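Local coordinates for Serine/threonine-protein kinase pknE (PDB 2H34), which catalyses ATP-dependent phosphorylation of serine and threonine residues in proteins, as the catalytic domain of a homodimeric mycobacterial kinase, at residues L91-V96 with L147-A152; R141-A146 with Y219-V224; C223-C228 with D266-R271; C228-P233 with P259-A264; P233-D238 with M273-E278. One frame throughout, in Å; residues are numbered along the deposited sequence.

Contact 1. Residues L91-V96 with L147-A152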
# COMPACT_ATOMS: atom_id res chain seq x y z
N LEU A 91 10.55 -12.16 -0.75
CA LEU A 91 9.11 -12.36 -0.73
C LEU A 91 8.69 -13.23 -1.88
O LEU A 91 9.33 -13.23 -2.93
CB LEU A 91 8.40 -11.02 -0.77
CG LEU A 91 8.62 -10.25 0.52
CD1 LEU A 91 8.35 -8.77 0.33
CD2 LEU A 91 7.77 -10.82 1.65
N GLN A 92 7.62 -14.00 -1.68
CA GLN A 92 7.14 -14.89 -2.72
C GLN A 92 5.71 -14.60 -3.08
O GLN A 92 5.16 -15.20 -4.00
CB GLN A 92 7.26 -16.33 -2.27
CG GLN A 92 8.66 -16.83 -2.11
CD GLN A 92 8.67 -18.17 -1.45
OE1 GLN A 92 7.86 -19.05 -1.78
NE2 GLN A 92 9.57 -18.35 -0.47
N GLU A 93 5.08 -13.71 -2.33
CA GLU A 93 3.69 -13.42 -2.52
C GLU A 93 3.51 -12.77 -3.90
O GLU A 93 4.33 -11.92 -4.29
CB GLU A 93 3.21 -12.51 -1.40
CG GLU A 93 1.79 -12.74 -0.99
CD GLU A 93 0.82 -12.27 -2.04
OE1 GLU A 93 1.04 -11.15 -2.56
OE2 GLU A 93 -0.12 -13.03 -2.37
N PRO A 94 2.49 -13.19 -4.66
CA PRO A 94 2.27 -12.71 -6.02
C PRO A 94 1.67 -11.32 -6.20
O PRO A 94 1.57 -10.87 -7.33
CB PRO A 94 1.33 -13.77 -6.60
CG PRO A 94 0.55 -14.22 -5.48
CD PRO A 94 1.50 -14.23 -4.31
N HIS A 95 1.25 -10.66 -5.12
CA HIS A 95 0.76 -9.27 -5.21
C HIS A 95 1.83 -8.29 -4.73
O HIS A 95 1.56 -7.13 -4.42
CB HIS A 95 -0.53 -9.08 -4.42
CG HIS A 95 -1.59 -10.05 -4.81
ND1 HIS A 95 -1.76 -11.25 -4.15
CD2 HIS A 95 -2.47 -10.03 -5.82
CE1 HIS A 95 -2.73 -11.92 -4.74
NE2 HIS A 95 -3.18 -11.21 -5.76
N VAL A 96 3.04 -8.80 -4.66
CA VAL A 96 4.18 -7.97 -4.45
C VAL A 96 5.00 -8.07 -5.72
O VAL A 96 5.30 -9.18 -6.19
CB VAL A 96 4.96 -8.38 -3.18
CG1 VAL A 96 4.09 -8.21 -1.95
CG2 VAL A 96 5.42 -9.81 -3.29
N LEU A 147 0.51 -7.42 2.29
CA LEU A 147 0.89 -6.89 3.57
C LEU A 147 1.24 -8.00 4.55
O LEU A 147 2.30 -7.92 5.19
CB LEU A 147 -0.24 -6.03 4.14
CG LEU A 147 -0.56 -4.71 3.45
CD1 LEU A 147 -1.78 -4.07 4.10
CD2 LEU A 147 0.63 -3.78 3.50
N ASP A 148 0.39 -9.02 4.67
CA ASP A 148 0.67 -10.15 5.56
C ASP A 148 2.05 -10.75 5.27
O ASP A 148 2.84 -11.02 6.17
CB ASP A 148 -0.36 -11.26 5.37
CG ASP A 148 -1.70 -10.97 6.02
OD1 ASP A 148 -1.82 -10.11 6.92
OD2 ASP A 148 -2.67 -11.66 5.61
N ALA A 149 2.33 -10.97 3.98
CA ALA A 149 3.59 -11.56 3.55
C ALA A 149 4.75 -10.68 4.00
O ALA A 149 5.78 -11.18 4.47
CB ALA A 149 3.60 -11.74 2.06
N ALA A 150 4.58 -9.37 3.84
CA ALA A 150 5.62 -8.43 4.20
C ALA A 150 5.94 -8.58 5.70
O ALA A 150 7.08 -8.90 6.07
CB ALA A 150 5.20 -7.02 3.86
N HIS A 151 4.91 -8.40 6.53
CA HIS A 151 5.03 -8.61 7.97
C HIS A 151 5.77 -9.91 8.32
O HIS A 151 6.66 -9.93 9.17
CB HIS A 151 3.65 -8.59 8.63
CG HIS A 151 3.71 -8.73 10.12
ND1 HIS A 151 4.04 -7.67 10.95
CD2 HIS A 151 3.53 -9.79 10.93
CE1 HIS A 151 4.05 -8.08 12.20
NE2 HIS A 151 3.74 -9.37 12.22
N ALA A 152 5.40 -10.99 7.65
CA ALA A 152 5.95 -12.30 7.95
C ALA A 152 7.46 -12.43 7.66
O ALA A 152 8.14 -13.24 8.29
CB ALA A 152 5.16 -13.37 7.22

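Contact 2. Residues R141-A146 with Y219-V224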
# COMPACT_ATOMS: atom_id res chain seq x y z
N ARG A 141 -8.53 -7.77 -0.53
CA ARG A 141 -8.03 -9.12 -0.27
C ARG A 141 -6.60 -9.31 -0.75
O ARG A 141 -5.75 -9.77 0.01
CB ARG A 141 -8.97 -10.19 -0.85
CG ARG A 141 -8.69 -11.59 -0.31
CD ARG A 141 -9.47 -12.68 -1.01
NE ARG A 141 -10.91 -12.40 -0.99
CZ ARG A 141 -11.67 -12.30 -2.08
NH1 ARG A 141 -11.14 -12.49 -3.30
NH2 ARG A 141 -12.97 -12.03 -1.97
N GLN A 142 -6.34 -8.92 -1.99
CA GLN A 142 -5.01 -9.03 -2.60
C GLN A 142 -3.93 -8.18 -1.93
O GLN A 142 -2.81 -8.64 -1.80
CB GLN A 142 -5.05 -8.65 -4.07
CG GLN A 142 -5.95 -9.46 -4.93
CD GLN A 142 -6.13 -8.84 -6.29
OE1 GLN A 142 -7.13 -8.17 -6.54
NE2 GLN A 142 -5.16 -9.03 -7.18
N ILE A 143 -4.24 -6.95 -1.54
CA ILE A 143 -3.25 -6.11 -0.88
C ILE A 143 -2.99 -6.59 0.55
O ILE A 143 -1.84 -6.61 0.98
CB ILE A 143 -3.64 -4.61 -0.88
CG1 ILE A 143 -3.44 -4.03 -2.27
CG2 ILE A 143 -2.79 -3.81 0.08
CD1 ILE A 143 -4.67 -4.03 -3.04
N GLY A 144 -4.04 -6.98 1.26
CA GLY A 144 -3.88 -7.50 2.63
C GLY A 144 -2.96 -8.71 2.62
O GLY A 144 -2.14 -8.91 3.53
N SER A 145 -3.10 -9.48 1.55
CA SER A 145 -2.26 -10.63 1.31
C SER A 145 -0.79 -10.21 1.18
O SER A 145 0.07 -10.76 1.86
CB SER A 145 -2.75 -11.38 0.06
OG SER A 145 -1.95 -12.50 -0.21
N ALA A 146 -0.53 -9.20 0.36
CA ALA A 146 0.82 -8.66 0.22
C ALA A 146 1.35 -8.15 1.57
O ALA A 146 2.48 -8.43 1.95
CB ALA A 146 0.84 -7.56 -0.80
N TYR A 219 -4.97 -1.36 10.19
CA TYR A 219 -5.80 -0.17 10.40
C TYR A 219 -5.94 0.57 9.08
O TYR A 219 -7.05 0.83 8.61
CB TYR A 219 -5.16 0.75 11.46
CG TYR A 219 -6.00 1.96 11.88
CD1 TYR A 219 -6.72 1.94 13.07
CD2 TYR A 219 -6.03 3.13 11.13
CE1 TYR A 219 -7.46 3.03 13.49
CE2 TYR A 219 -6.78 4.24 11.54
CZ TYR A 219 -7.50 4.17 12.73
OH TYR A 219 -8.26 5.22 13.18
N ALA A 220 -4.79 0.90 8.48
CA ALA A 220 -4.75 1.61 7.22
C ALA A 220 -5.66 0.95 6.16
O ALA A 220 -6.54 1.60 5.59
CB ALA A 220 -3.32 1.70 6.73
N LEU A 221 -5.48 -0.36 5.96
CA LEU A 221 -6.26 -1.09 4.95
C LEU A 221 -7.76 -0.94 5.14
O LEU A 221 -8.52 -0.92 4.17
CB LEU A 221 -5.88 -2.57 4.94
CG LEU A 221 -6.26 -3.40 3.72
CD1 LEU A 221 -5.50 -2.93 2.50
CD2 LEU A 221 -5.97 -4.87 3.96
N THR A 222 -8.18 -0.83 6.39
CA THR A 222 -9.60 -0.72 6.71
C THR A 222 -10.13 0.67 6.32
O THR A 222 -11.23 0.77 5.77
CB THR A 222 -9.88 -1.08 8.18
OG1 THR A 222 -9.14 -2.25 8.53
CG2 THR A 222 -11.34 -1.35 8.40
N CYS A 223 -9.35 1.71 6.59
CA CYS A 223 -9.64 3.03 6.02
C CYS A 223 -9.72 2.94 4.48
O CYS A 223 -10.67 3.44 3.86
CB CYS A 223 -8.57 4.04 6.42
SG CYS A 223 -8.37 4.29 8.21
N VAL A 224 -8.75 2.27 3.86
CA VAL A 224 -8.76 2.15 2.42
C VAL A 224 -10.03 1.43 1.94
O VAL A 224 -10.69 1.88 0.99
CB VAL A 224 -7.49 1.46 1.89
CG1 VAL A 224 -7.63 1.18 0.41
CG2 VAL A 224 -6.28 2.32 2.13

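Contact 3. Residues C223-C228 with D266-R271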
# COMPACT_ATOMS: atom_id res chain seq x y z
N CYS A 223 -9.35 1.71 6.59
CA CYS A 223 -9.64 3.03 6.02
C CYS A 223 -9.72 2.94 4.48
O CYS A 223 -10.67 3.44 3.86
CB CYS A 223 -8.57 4.04 6.42
SG CYS A 223 -8.37 4.29 8.21
N VAL A 224 -8.75 2.27 3.86
CA VAL A 224 -8.76 2.15 2.42
C VAL A 224 -10.03 1.43 1.94
O VAL A 224 -10.69 1.88 0.99
CB VAL A 224 -7.49 1.46 1.89
CG1 VAL A 224 -7.63 1.18 0.41
CG2 VAL A 224 -6.28 2.32 2.13
N LEU A 225 -10.38 0.33 2.61
CA LEU A 225 -11.60 -0.40 2.29
C LEU A 225 -12.79 0.54 2.39
O LEU A 225 -13.60 0.64 1.45
CB LEU A 225 -11.77 -1.59 3.23
CG LEU A 225 -13.10 -2.36 3.18
CD1 LEU A 225 -13.39 -2.95 1.80
CD2 LEU A 225 -13.13 -3.45 4.24
N TYR A 226 -12.89 1.25 3.52
CA TYR A 226 -13.93 2.23 3.73
C TYR A 226 -14.08 3.14 2.52
O TYR A 226 -15.18 3.28 1.97
CB TYR A 226 -13.63 3.09 4.95
CG TYR A 226 -14.75 4.07 5.28
CD1 TYR A 226 -15.88 3.66 6.00
CD2 TYR A 226 -14.69 5.40 4.86
CE1 TYR A 226 -16.90 4.55 6.29
CE2 TYR A 226 -15.70 6.30 5.16
CZ TYR A 226 -16.80 5.87 5.87
OH TYR A 226 -17.80 6.76 6.15
N GLU A 227 -12.97 3.75 2.12
CA GLU A 227 -12.97 4.70 1.02
C GLU A 227 -13.46 4.10 -0.29
O GLU A 227 -14.20 4.76 -1.03
CB GLU A 227 -11.59 5.32 0.82
CG GLU A 227 -11.64 6.52 -0.12
CD GLU A 227 -10.37 7.32 -0.14
OE1 GLU A 227 -9.51 7.13 0.75
OE2 GLU A 227 -10.24 8.16 -1.06
N CYS A 228 -13.07 2.86 -0.56
CA CYS A 228 -13.50 2.14 -1.75
C CYS A 228 -15.01 2.00 -1.78
O CYS A 228 -15.63 2.00 -2.85
CB CYS A 228 -12.90 0.74 -1.80
SG CYS A 228 -11.10 0.69 -1.96
N ASP A 266 -20.27 -2.43 8.63
CA ASP A 266 -20.00 -1.52 9.76
C ASP A 266 -19.23 -2.25 10.87
O ASP A 266 -18.33 -1.68 11.48
CB ASP A 266 -21.29 -0.93 10.35
CG ASP A 266 -22.25 -0.46 9.29
OD1 ASP A 266 -21.82 0.12 8.27
OD2 ASP A 266 -23.46 -0.66 9.49
N ALA A 267 -19.60 -3.50 11.10
CA ALA A 267 -18.91 -4.33 12.07
C ALA A 267 -17.46 -4.52 11.65
O ALA A 267 -16.54 -4.23 12.42
CB ALA A 267 -19.62 -5.67 12.23
N VAL A 268 -17.25 -4.96 10.41
CA VAL A 268 -15.89 -5.09 9.89
C VAL A 268 -15.05 -3.82 10.07
O VAL A 268 -13.96 -3.87 10.63
CB VAL A 268 -15.87 -5.55 8.42
CG1 VAL A 268 -14.46 -5.44 7.86
CG2 VAL A 268 -16.35 -6.98 8.33
N ILE A 269 -15.57 -2.68 9.63
CA ILE A 269 -14.85 -1.42 9.76
C ILE A 269 -14.62 -1.07 11.22
O ILE A 269 -13.53 -0.64 11.58
CB ILE A 269 -15.50 -0.26 8.97
CG1 ILE A 269 -15.19 -0.42 7.49
CG2 ILE A 269 -14.94 1.09 9.40
CD1 ILE A 269 -16.26 -1.11 6.72
N ALA A 270 -15.64 -1.29 12.05
CA ALA A 270 -15.54 -1.00 13.48
C ALA A 270 -14.40 -1.78 14.09
O ALA A 270 -13.60 -1.24 14.84
CB ALA A 270 -16.84 -1.34 14.18
N ARG A 271 -14.32 -3.06 13.75
CA ARG A 271 -13.26 -3.91 14.26
C ARG A 271 -11.92 -3.52 13.66
O ARG A 271 -10.91 -3.49 14.35
CB ARG A 271 -13.57 -5.38 13.98
CG ARG A 271 -12.56 -6.33 14.57
CD ARG A 271 -13.20 -7.60 15.12
NE ARG A 271 -12.23 -8.29 15.96
CZ ARG A 271 -12.16 -8.17 17.28
NH1 ARG A 271 -13.03 -7.41 17.93
NH2 ARG A 271 -11.21 -8.80 17.95

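Contact 4. Residues C228-P233 with P259-A264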
# COMPACT_ATOMS: atom_id res chain seq x y z
N CYS A 228 -13.07 2.86 -0.56
CA CYS A 228 -13.50 2.14 -1.75
C CYS A 228 -15.01 2.00 -1.78
O CYS A 228 -15.63 2.00 -2.85
CB CYS A 228 -12.90 0.74 -1.80
SG CYS A 228 -11.10 0.69 -1.96
N LEU A 229 -15.58 1.85 -0.59
CA LEU A 229 -17.01 1.60 -0.45
C LEU A 229 -17.78 2.90 -0.59
O LEU A 229 -18.68 3.01 -1.42
CB LEU A 229 -17.30 0.93 0.89
CG LEU A 229 -16.81 -0.52 1.03
CD1 LEU A 229 -16.76 -0.97 2.49
CD2 LEU A 229 -17.67 -1.47 0.21
N THR A 230 -17.42 3.87 0.24
CA THR A 230 -18.22 5.07 0.38
C THR A 230 -17.90 6.07 -0.71
O THR A 230 -18.79 6.77 -1.19
CB THR A 230 -18.00 5.73 1.74
OG1 THR A 230 -16.62 6.08 1.88
CG2 THR A 230 -18.39 4.79 2.88
N GLY A 231 -16.63 6.14 -1.08
CA GLY A 231 -16.15 7.14 -2.02
C GLY A 231 -15.11 8.05 -1.40
O GLY A 231 -14.33 8.66 -2.11
N SER A 232 -15.09 8.13 -0.07
CA SER A 232 -14.19 9.05 0.65
C SER A 232 -13.58 8.46 1.95
O SER A 232 -14.16 7.56 2.55
CB SER A 232 -14.92 10.37 0.93
OG SER A 232 -16.24 10.12 1.37
N PRO A 233 -12.41 8.99 2.38
CA PRO A 233 -11.75 8.42 3.55
C PRO A 233 -12.62 8.66 4.76
O PRO A 233 -13.41 9.59 4.73
CB PRO A 233 -10.46 9.23 3.64
CG PRO A 233 -10.76 10.51 2.95
CD PRO A 233 -11.65 10.12 1.83
N PRO A 259 -26.33 3.54 -0.82
CA PRO A 259 -27.42 2.56 -0.78
C PRO A 259 -27.00 1.09 -0.75
O PRO A 259 -27.44 0.36 0.14
CB PRO A 259 -28.22 2.87 -2.06
CG PRO A 259 -27.91 4.29 -2.36
CD PRO A 259 -26.48 4.46 -1.97
N GLY A 260 -26.14 0.67 -1.68
CA GLY A 260 -25.87 -0.77 -1.89
C GLY A 260 -24.80 -1.44 -1.03
O GLY A 260 -24.26 -2.48 -1.42
N ILE A 261 -24.50 -0.85 0.14
CA ILE A 261 -23.49 -1.38 1.08
C ILE A 261 -24.12 -2.16 2.23
O ILE A 261 -24.77 -1.57 3.10
CB ILE A 261 -22.61 -0.26 1.70
CG1 ILE A 261 -21.98 0.62 0.63
CG2 ILE A 261 -21.55 -0.87 2.63
CD1 ILE A 261 -21.37 1.90 1.19
N PRO A 262 -23.91 -3.49 2.27
CA PRO A 262 -24.47 -4.38 3.30
C PRO A 262 -24.15 -3.93 4.72
O PRO A 262 -23.11 -3.30 4.96
CB PRO A 262 -23.80 -5.71 3.00
CG PRO A 262 -23.52 -5.67 1.56
CD PRO A 262 -23.10 -4.25 1.30
N VAL A 263 -25.05 -4.26 5.65
CA VAL A 263 -24.90 -3.85 7.04
C VAL A 263 -23.64 -4.43 7.67
O VAL A 263 -22.85 -3.70 8.28
CB VAL A 263 -26.14 -4.24 7.89
CG1 VAL A 263 -25.91 -3.88 9.35
CG2 VAL A 263 -27.40 -3.55 7.36
N ALA A 264 -23.45 -5.74 7.50
CA ALA A 264 -22.37 -6.47 8.15
C ALA A 264 -21.02 -5.75 8.09
O ALA A 264 -20.14 -5.99 8.93
CB ALA A 264 -22.26 -7.87 7.58

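Contact 5. Residues P233-D238 with M273-E278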
# COMPACT_ATOMS: atom_id res chain seq x y z
N PRO A 233 -12.41 8.99 2.38
CA PRO A 233 -11.75 8.42 3.55
C PRO A 233 -12.62 8.66 4.76
O PRO A 233 -13.41 9.59 4.73
CB PRO A 233 -10.46 9.23 3.64
CG PRO A 233 -10.76 10.51 2.95
CD PRO A 233 -11.65 10.12 1.83
N PRO A 234 -12.50 7.80 5.80
CA PRO A 234 -13.37 7.88 6.99
C PRO A 234 -13.35 9.22 7.70
O PRO A 234 -14.38 9.64 8.22
CB PRO A 234 -12.84 6.77 7.91
CG PRO A 234 -11.52 6.42 7.40
CD PRO A 234 -11.58 6.66 5.91
N TYR A 235 -12.21 9.89 7.72
CA TYR A 235 -12.13 11.18 8.40
C TYR A 235 -11.69 12.31 7.47
O TYR A 235 -10.59 12.27 6.93
CB TYR A 235 -11.21 11.09 9.63
CG TYR A 235 -11.63 10.06 10.66
CD1 TYR A 235 -10.72 9.11 11.13
CD2 TYR A 235 -12.93 10.04 11.17
CE1 TYR A 235 -11.10 8.17 12.06
CE2 TYR A 235 -13.31 9.11 12.11
CZ TYR A 235 -12.40 8.17 12.56
OH TYR A 235 -12.80 7.24 13.50
N GLN A 236 -12.57 13.30 7.28
CA GLN A 236 -12.26 14.46 6.45
C GLN A 236 -11.72 15.61 7.29
O GLN A 236 -11.61 15.49 8.51
CB GLN A 236 -13.49 14.92 5.66
CG GLN A 236 -13.56 14.40 4.23
CD GLN A 236 -14.54 13.26 4.08
OE1 GLN A 236 -14.65 12.40 4.95
NE2 GLN A 236 -15.26 13.25 2.96
N GLY A 237 -11.40 16.74 6.65
CA GLY A 237 -10.86 17.91 7.34
C GLY A 237 -9.36 18.05 7.17
O GLY A 237 -8.75 17.33 6.37
N ASP A 238 -8.76 18.98 7.92
CA ASP A 238 -7.32 19.21 7.83
C ASP A 238 -6.52 18.29 8.76
O ASP A 238 -7.09 17.54 9.57
CB ASP A 238 -6.96 20.68 8.05
CG ASP A 238 -7.33 21.19 9.44
OD1 ASP A 238 -7.39 22.43 9.60
OD2 ASP A 238 -7.55 20.38 10.37
N MSE A 273 -10.79 -0.73 12.37
CA MSE A 273 -10.21 0.50 12.88
C MSE A 273 -10.70 0.82 14.29
O MSE A 273 -10.85 1.98 14.66
CB MSE A 273 -10.40 1.67 11.91
CG MSE A 273 -11.81 1.91 11.42
SE MSE A 273 -11.79 3.19 9.91
CE MSE A 273 -11.22 4.80 10.90
N ALA A 274 -10.92 -0.24 15.07
CA ALA A 274 -11.19 -0.12 16.49
C ALA A 274 -10.06 0.68 17.11
O ALA A 274 -8.95 0.72 16.58
CB ALA A 274 -11.28 -1.50 17.12
N LYS A 275 -10.35 1.32 18.24
CA LYS A 275 -9.41 2.29 18.81
C LYS A 275 -8.18 1.62 19.41
O LYS A 275 -7.05 1.90 18.98
CB LYS A 275 -10.12 3.18 19.82
CG LYS A 275 -11.24 3.99 19.21
CD LYS A 275 -10.70 5.00 18.20
CE LYS A 275 -11.81 5.61 17.39
NZ LYS A 275 -11.39 6.89 16.76
N ASN A 276 -8.40 0.71 20.36
CA ASN A 276 -7.34 -0.14 20.89
C ASN A 276 -6.86 -1.17 19.83
O ASN A 276 -7.66 -1.96 19.30
CB ASN A 276 -7.80 -0.82 22.19
CG ASN A 276 -6.68 -1.60 22.89
OD1 ASN A 276 -5.82 -2.21 22.25
ND2 ASN A 276 -6.73 -1.61 24.22
N PRO A 277 -5.56 -1.13 19.51
CA PRO A 277 -4.94 -2.04 18.55
C PRO A 277 -5.34 -3.49 18.79
O PRO A 277 -5.52 -4.24 17.84
CB PRO A 277 -3.44 -1.87 18.82
CG PRO A 277 -3.30 -0.52 19.36
CD PRO A 277 -4.58 -0.17 20.06
N GLU A 278 -5.48 -3.86 20.06
CA GLU A 278 -5.77 -5.24 20.42
C GLU A 278 -7.21 -5.65 20.16
O GLU A 278 -7.55 -6.81 20.29
CB GLU A 278 -5.38 -5.51 21.87
CG GLU A 278 -3.90 -5.30 22.12
CD GLU A 278 -3.51 -5.49 23.57
OE1 GLU A 278 -4.03 -4.75 24.45
OE2 GLU A 278 -2.66 -6.37 23.84

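Contact 1. Residues L91-V96 with L147-A152
L91 and E93 belong to the αC-β4 loop of the protein kinase fold, between helix 75-88 and strand 99-105, and here they meet A149 and A150 of helix 133-152. On the loop side the contact is apolar, made by carbon atoms. E93 CB lies 3.6 Å from A149 CB, and L91 CD2 sits 3.5 Å from A149 O and 4.1 Å from A150 CA, so the leucine methyl rests on the helix backbone. From CB onward E93 bends back at chi2 (-71°), which turns its carboxylate toward its own loop. There H95 N donates to E93 OE1 (2.6 Å), approaching from above the carboxylate plane, while H95 ND1 donates to the syn lone pair of E93 OE2 (3.0 Å, N-H...O angle 151°). E93 OE2 has a further, weak partner in S145 OG on helix 133-152, and the H95 ring stacks with F172. E93 therefore works with two ends: its CB and CG pack on A149 CB, and its carboxylate ties the type I turn E93-V96 together. A carboxylate this near the imidazole would be expected to favour protonation of H95, although its several donors may spread that charge.

Contact 2. Residues R141-A146 with Y219-V224
I143, G144 and L221 meet without a ring, amide or carboxylate among them, so no face or edge of a flat side chain defines this contact. The aromatic ring of the second segment, that of Y219, is on the far side of its helix, where it meets the H246 ring with the planes at about 50°. What remains is a buried meeting of methyl groups and backbone between helix 133-152 and helix 217-230, the αE and αF helices of the kinase C-lobe. L221 supplies both points of touch. Its CG is anti to the backbone N (chi1 -162°), and the two methyls at the end of the chain divide the work: L221 CD1 meets I143 CG2 at 3.7 Å, and L221 CD2 lies 3.6 Å from G144 CA. The second approach ends on main chain because G144 has no side chain; L221 CD2 is also 3.9 Å from G144 N. At this level the helices come close, with the CA atoms of G144 and L221 7.2 Å apart. L221 further touches C284 and L287 of helix 284-293, whereas I143 faces I165, A173 and L175 of the small sheet, which places the contact between those two layers. The side chain of L221 is about 9 Å from that of D159, the predicted proton acceptor. Among the backbone bonds that stay inside each helix are S145 N to R141 O and V224 N to A220 O. Between these two segments the association is apolar, with no directional bond across.

Contact 3. Residues C223-C228 with D266-R271
L225 and Y226 form the first shell on helix 217-230, facing V268 and I269 on helix 264-272. Two apolar approaches carry the contact: L225 CD2 lies 4.3 Å from V268 CG1, and Y226 CD1 lies 4.4 Å from I269 CG2. Both are long van der Waals contacts, in keeping with the modest 143 Å² buried between the segments. The methyl I269 CG2 reaches the tyrosine ring obliquely. The other branch of the isoleucine runs toward the leucine, where I269 CD1 makes a near approach of 4.6 Å to L225 CD2. Both L225 and Y226 leave the helix with CG anti to the backbone N (chi1 171° and -175°), and it is their successive places on the helix that separate them: the CB of L225 is directed at helix 264-272, that of Y226 along the flank. The backbones are closest at Y226 and I269, whose CA atoms are 7.1 Å apart.

One shell out, L287 of helix 284-293 touches both L225 and V268 and so links them, while V140 of helix 133-152 also reaches L225. P234 and P252 pack against Y226. Polar anchors lie farther out: D266 OD2 hydrogen-bonds S255 OG, and E227 OE1 hydrogen-bonds Y201 OH, fixing each helix to its surrounding loops. A hydrophobic αF helix covered by αH and αI in this way is the framework of the protein kinase C-lobe, and this contact is its αF-αH interface, away from the annotated ATP and catalytic residues.

Contact 4. Residues C228-P233 with P259-A264
I261 reaches L229 through an extended side chain: its CG1 is anti to the carbonyl carbon (chi1 -53°) and CD1 continues the line outward (chi2 168°). This carries the terminal methyl to the last turn of helix 217-230, the αF helix of the kinase C-lobe, from the loop that precedes helix 264-272. I261 CD1 lies 3.9 Å from L229 O and 4.2 Å from L229 CB, with T230 CG2 at the margin, 4.5 Å away. One methyl therefore touches the main chain and two side chains where the helix is ending. The CA atoms of L229 and I261 are 7.3 Å apart, and the segments bury 117 Å² together, nearly all of it on I261, L229 and T230.

The helix end is defined by its backbone. G231 is the first residue outside helical geometry, and its positive phi (118°) turns the chain away toward S232 and P233. T230 straddles that break. Its CG2 belongs to the apolar contact, its side chain also packs against P254 and V257, and its OG1 donates to Y226 O one turn back. T230 O receives R258 NH2, so the same residue is bonded to the loop that delivers I261. L229 also packs against P133, at the start of helix 133-152. The contact thus joins the C-terminal end of helix 217-230 to the loop leading into helix 264-272, with helix 239-248 lying between them in the chain. The turn is closed as an ST turn, in which S232 N donates to T230 OG1 at 3.2 Å.

Contact 5. Residues P233-D238 with M273-E278
P234 and M273 lie on two irregular segments whose backbones stay apart: their CA atoms, the nearest across the contact, are separated by 10.0 Å, so long side chains must bridge the gap. The segment 233-238 leads into helix 239-248, with G237 at positive phi and D238 as N-cap, its OD2 accepting from S241 N. The segment 273-278 begins at M273, the first residue past helix 264-272, and ends in an Asx turn in which E278 N donates to N276 OD1 (2.8 Å).

M273, present as selenomethionine, does most of the bridging. Its CG lies between the backbone N and carbonyl carbon (chi1 52°), and the chain bends at chi3 (-68°), bringing the end methyl against both P234 and Y235. M273 CE is 3.9 Å from P234 CG and 3.6 Å from Y235 CE1, meeting the tyrosine ring obliquely; M273 SE is 4.1 Å from P234 CG. Y235 arrives from the opposite direction, and its ring also makes an edge-to-face contact with H246.

At the outer margin K275 runs toward the same phenol, with K275 NZ 3.6 Å from Y235 OH. The ammonium is held chiefly by two carbonyl oxygens, H246 O and Q249 O, at helix 239-248 and the residue following it. Helix 217-230 backs the contact: C223 touches both P234 and M273, Y226 packs on P234, and Y219 on M273. The selenium-bound methyl, proline ring and tyrosine give a compact apolar seam, whereas the lysine contributes mainly its bonds to carbonyls beside it.

All five contacts lie in one kinase catalytic domain, and four of them use C-lobe elements alone. Contact 1 is the exception, joining the loop after helix 75-88 to helix 133-152. The centres of contacts 1 and 2 are 12 Å apart. Contact 2 uses that same helix and reaches helix 217-230, which then runs through contacts 3 and 4; contacts 2 and 3 share C223 and V224, and contacts 3 and 4 share C228. Contact 4 is nested within the loop closed by contact 3, while contact 5 crosses both along the chain and, in space, touches contacts 2 and 3. Contacts 1 and 4 are farthest apart, at 27 Å. Packing thus passes from the interlobe region through the central helix to the outer helix and loops of the C-lobe.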